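Local coordinates for protein aryl acylamidase (bacterium CSBL00001, PDB 4YJ6) that probably hydrolyses the amide bond of N-acylated aryl amines, as an aryl acylamidase of the amidase signature family, at residues V381-C384 with M385-V388; T433-T436 with N437-G440. One frame throughout, in Å; residues are numbered along the deposited sequence.

Interaction 1: V381-C384 with M385-V388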
loop_
_atom_site.group_PDB
_atom_site.type_symbol
_atom_site.label_atom_id
_atom_site.label_comp_id
_atom_site.label_asym_id
_atom_site.label_seq_id
_atom_site.Cartn_x
_atom_site.Cartn_y
_atom_site.Cartn_z
ATOM N N VAL A 381 19.313 -10.801 3.728
ATOM C CA VAL A 381 18.488 -9.745 4.306
ATOM C C VAL A 381 17.487 -10.292 5.306
ATOM O O VAL A 381 17.305 -9.721 6.371
ATOM C CB VAL A 381 17.776 -8.957 3.214
ATOM C CG1 VAL A 381 16.687 -7.993 3.810
ATOM C CG2 VAL A 381 18.863 -8.219 2.414
ATOM N N PHE A 382 16.814 -11.382 4.931
ATOM C CA PHE A 382 15.925 -12.100 5.830
ATOM C C PHE A 382 16.647 -12.420 7.135
ATOM O O PHE A 382 16.106 -12.161 8.204
ATOM C CB PHE A 382 15.463 -13.350 5.066
ATOM C CG PHE A 382 14.737 -14.393 5.878
ATOM C CD1 PHE A 382 13.449 -14.183 6.349
ATOM C CD2 PHE A 382 15.302 -15.660 6.035
ATOM C CE1 PHE A 382 12.749 -15.225 7.024
ATOM C CE2 PHE A 382 14.606 -16.709 6.691
ATOM C CZ PHE A 382 13.319 -16.483 7.182
ATOM N N ASP A 383 17.874 -12.941 7.061
ATOM C CA ASP A 383 18.547 -13.357 8.290
ATOM C C ASP A 383 18.995 -12.123 9.093
ATOM O O ASP A 383 19.054 -12.174 10.323
ATOM C CB ASP A 383 19.747 -14.264 7.973
ATOM C CG ASP A 383 19.353 -15.727 7.849
ATOM O OD1 ASP A 383 18.278 -16.097 8.357
ATOM O OD2 ASP A 383 20.116 -16.483 7.239
ATOM N N CYS A 384 19.252 -11.000 8.416
ATOM C CA CYS A 384 19.613 -9.774 9.148
ATOM C C CYS A 384 18.401 -9.282 9.917
ATOM O O CYS A 384 18.501 -8.868 11.054
ATOM C CB CYS A 384 20.103 -8.675 8.212
ATOM S SG CYS A 384 21.769 -9.005 7.504
HETATM N N MSE A 385 17.226 -9.363 9.299
HETATM C CA MSE A 385 16.004 -9.017 10.031
HETATM C C MSE A 385 15.801 -9.953 11.210
HETATM O O MSE A 385 15.471 -9.518 12.327
HETATM C CB MSE A 385 14.791 -9.162 9.127
HETATM C CG MSE A 385 14.671 -8.066 8.188
HETATM SE SE MSE A 385 14.099 -6.454 9.178
HETATM C CE MSE A 385 14.103 -5.329 7.571
ATOM N N ASN A 386 15.987 -11.244 10.967
ATOM C CA ASN A 386 15.780 -12.229 12.017
ATOM C C ASN A 386 16.735 -11.977 13.202
ATOM O O ASN A 386 16.378 -12.220 14.345
ATOM C CB ASN A 386 16.016 -13.650 11.493
ATOM C CG ASN A 386 14.848 -14.165 10.639
ATOM O OD1 ASN A 386 15.040 -14.958 9.696
ATOM N ND2 ASN A 386 13.680 -13.696 10.935
ATOM N N GLY A 387 17.942 -11.526 12.910
ATOM C CA GLY A 387 18.909 -11.240 13.979
ATOM C C GLY A 387 18.387 -10.151 14.903
ATOM O O GLY A 387 18.629 -10.170 16.105
ATOM N N VAL A 388 17.677 -9.170 14.347
ATOM C CA VAL A 388 17.042 -8.160 15.182
ATOM C C VAL A 388 15.963 -8.797 16.055
ATOM O O VAL A 388 15.898 -8.554 17.260
ATOM C CB VAL A 388 16.439 -7.037 14.302
ATOM C CG1 VAL A 388 15.512 -6.104 15.115
ATOM C CG2 VAL A 388 17.580 -6.230 13.643
#
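Asn386 reaches back one helical turn and sets its amide oxygen on the ring of Phe382. OD1 lies 3.3 Å above the ring plane, over its centre, and its closest ring atom is CZ of Phe382, 3.4 Å from OD1 of Asn386. The amide and ring planes stand 74° apart, so the amide meets the ring by its oxygen and does not stack flat on it. Phe382 CG is anti to the backbone N (chi1 169°), which leaves one ring face turned toward the amide of Asn386. Asn386 CG is turned beside its own backbone N (chi1 -76°), and this brings OD1 back over the ring. Asp383 flanks the pair, its OD1 3.7 Å from OD1 of Asn386.

This is an i to i+4 side-chain contact within helix 368-389, near the helix's C-terminal end. With an alanine in place of Phe382, OD1 of Asn386 is likely to lose the ring beneath it and the amide to be freer to turn.

The backbone fixes the spacing of the two side chains. Asn386 N donates to Phe382 O at 2.9 Å, and Met385 N donates to Val381 O at 3.0 Å. Gly387 N continues the ladder to Asp383 O, while the bond from Val388 N to Cys384 O is weak, at 3.4 Å. On the inner side of the helix Met385, a selenomethionine, packs with Val381 against helix 434-439. Arg464 touches Phe382 from a loop, and His441 touches both Met385 and Asn386.

Interaction 2: T433-T436 with N437-G440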
loop_
_atom_site.group_PDB
_atom_site.type_symbol
_atom_site.label_atom_id
_atom_site.label_comp_id
_atom_site.label_asym_id
_atom_site.label_seq_id
_atom_site.Cartn_x
_atom_site.Cartn_y
_atom_site.Cartn_z
ATOM N N THR A 433 11.227 0.311 2.514
ATOM C CA THR A 433 10.186 -0.710 2.700
ATOM C C THR A 433 10.457 -2.044 1.999
ATOM O O THR A 433 9.936 -3.085 2.447
ATOM C CB THR A 433 8.874 -0.171 2.079
ATOM O OG1 THR A 433 9.154 0.452 0.818
ATOM C CG2 THR A 433 8.313 0.918 2.979
ATOM N N TYR A 434 11.214 -2.045 0.891
ATOM C CA TYR A 434 11.309 -3.296 0.124
ATOM C C TYR A 434 11.997 -4.403 0.930
ATOM O O TYR A 434 11.883 -5.588 0.546
ATOM C CB TYR A 434 11.975 -3.135 -1.268
ATOM C CG TYR A 434 13.450 -2.737 -1.283
ATOM C CD1 TYR A 434 14.444 -3.617 -0.830
ATOM C CD2 TYR A 434 13.844 -1.513 -1.818
ATOM C CE1 TYR A 434 15.798 -3.250 -0.860
ATOM C CE2 TYR A 434 15.178 -1.139 -1.855
ATOM C CZ TYR A 434 16.150 -2.008 -1.378
ATOM O OH TYR A 434 17.488 -1.636 -1.424
ATOM N N LEU A 435 12.704 -4.053 2.006
ATOM C CA LEU A 435 13.347 -5.109 2.811
ATOM C C LEU A 435 12.318 -6.139 3.314
ATOM O O LEU A 435 12.650 -7.314 3.412
ATOM C CB LEU A 435 14.116 -4.540 3.991
ATOM C CG LEU A 435 15.257 -3.614 3.593
ATOM C CD1 LEU A 435 15.893 -3.010 4.878
ATOM C CD2 LEU A 435 16.291 -4.355 2.773
ATOM N N THR A 436 11.085 -5.721 3.655
ATOM C CA THR A 436 10.123 -6.711 4.173
ATOM C C THR A 436 9.429 -7.468 3.044
ATOM O O THR A 436 8.800 -8.492 3.286
ATOM C CB THR A 436 9.030 -6.077 5.058
ATOM O OG1 THR A 436 8.227 -5.207 4.263
ATOM C CG2 THR A 436 9.670 -5.266 6.194
ATOM N N ASN A 437 9.541 -6.996 1.808
ATOM C CA ASN A 437 9.144 -7.852 0.682
ATOM C C ASN A 437 10.194 -8.945 0.457
ATOM O O ASN A 437 9.891 -9.999 -0.054
ATOM C CB ASN A 437 8.937 -7.028 -0.598
ATOM C CG ASN A 437 7.904 -5.949 -0.397
ATOM O OD1 ASN A 437 8.255 -4.821 -0.070
ATOM N ND2 ASN A 437 6.625 -6.291 -0.561
ATOM N N PHE A 438 11.449 -8.684 0.830
ATOM C CA PHE A 438 12.412 -9.787 0.881
ATOM C C PHE A 438 12.141 -10.712 2.066
ATOM O O PHE A 438 12.233 -11.937 1.934
ATOM C CB PHE A 438 13.840 -9.257 1.077
ATOM C CG PHE A 438 14.416 -8.590 -0.137
ATOM C CD1 PHE A 438 13.931 -8.851 -1.408
ATOM C CD2 PHE A 438 15.518 -7.754 0.009
ATOM C CE1 PHE A 438 14.529 -8.220 -2.543
ATOM C CE2 PHE A 438 16.116 -7.151 -1.096
ATOM C CZ PHE A 438 15.630 -7.386 -2.364
ATOM N N SER A 439 11.799 -10.142 3.228
ATOM C CA SER A 439 11.851 -10.919 4.462
ATOM C C SER A 439 10.550 -11.482 5.022
ATOM O O SER A 439 10.602 -12.475 5.766
ATOM C CB SER A 439 12.548 -10.098 5.568
ATOM O OG SER A 439 11.680 -9.085 6.064
ATOM N N GLY A 440 9.412 -10.859 4.675
ATOM C CA GLY A 440 8.107 -11.426 4.990
ATOM C C GLY A 440 7.503 -10.887 6.282
ATOM O O GLY A 440 6.387 -11.225 6.630
#
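Tyr434 turns the edge of its ring toward a face of Phe438, one helical turn on. The stack is edge-to-face and offset, with ring centroids 5.6 Å apart and planes at 63°. CE2 of Phe438 touches CD1 and CE1 of Tyr434, each at 3.9 Å. The carbonyl oxygen of Tyr434 also lies over a face of the Phe438 ring, offset toward the rim. Tyr434 CG sits between its backbone N and carbonyl carbon (chi1 66°), which lays its ring beside that of Phe438, pointing the same way. Met318, Trp322 and Met325 of helix 315-339 pack around this pair.

Tyr434 O takes Phe438 N at 3.1 Å and, weakly, Asn437 N. Leu435 O accepts Ser439 N at 3.0 Å. Ser439 OG is hydrogen-bonded to His441 ND1; its link to Leu435 O is at most weak and not settled. The amide of Asn437 leaves the helix on a different flank, where ND2 donates to both Asp183 OD1 and Tyr221 O. A bound phosphate ion, probably from the crystallisation liquor, lies about 6 Å from this side chain.

Gly440 N closes the last turn on Thr436 O at 2.8 Å. At the positive phi of Gly440 a side chain would jam against the preceding carbonyl oxygen. This is a short buried helix, 434-439, terminated by a positive-phi glycine just before strand 443-451 of the large mixed sheet of the amidase fold.

In the fold
Interactions 1 and 2 lie on two helices that pack on each other, 368-389 and 434-439; the centres of the two interactions are about 11 Å apart. Met385 CE meets Leu435 CB at 3.7 Å, and Val381 CG1 meets Leu435 CD2 at 3.8 Å. Phe382 CD1 also touches the carbonyl oxygen of Ser439, which bonds to Arg464. Interaction 1 is partly buried: one side of its helix is apolar and packed, and the other carries polar groups near the surface. Interaction 2 is wholly buried and nearer the centre of the chain. There the polar ends of Thr433 and Thr436 are hydrogen-bonded to Gly185 and Gln201.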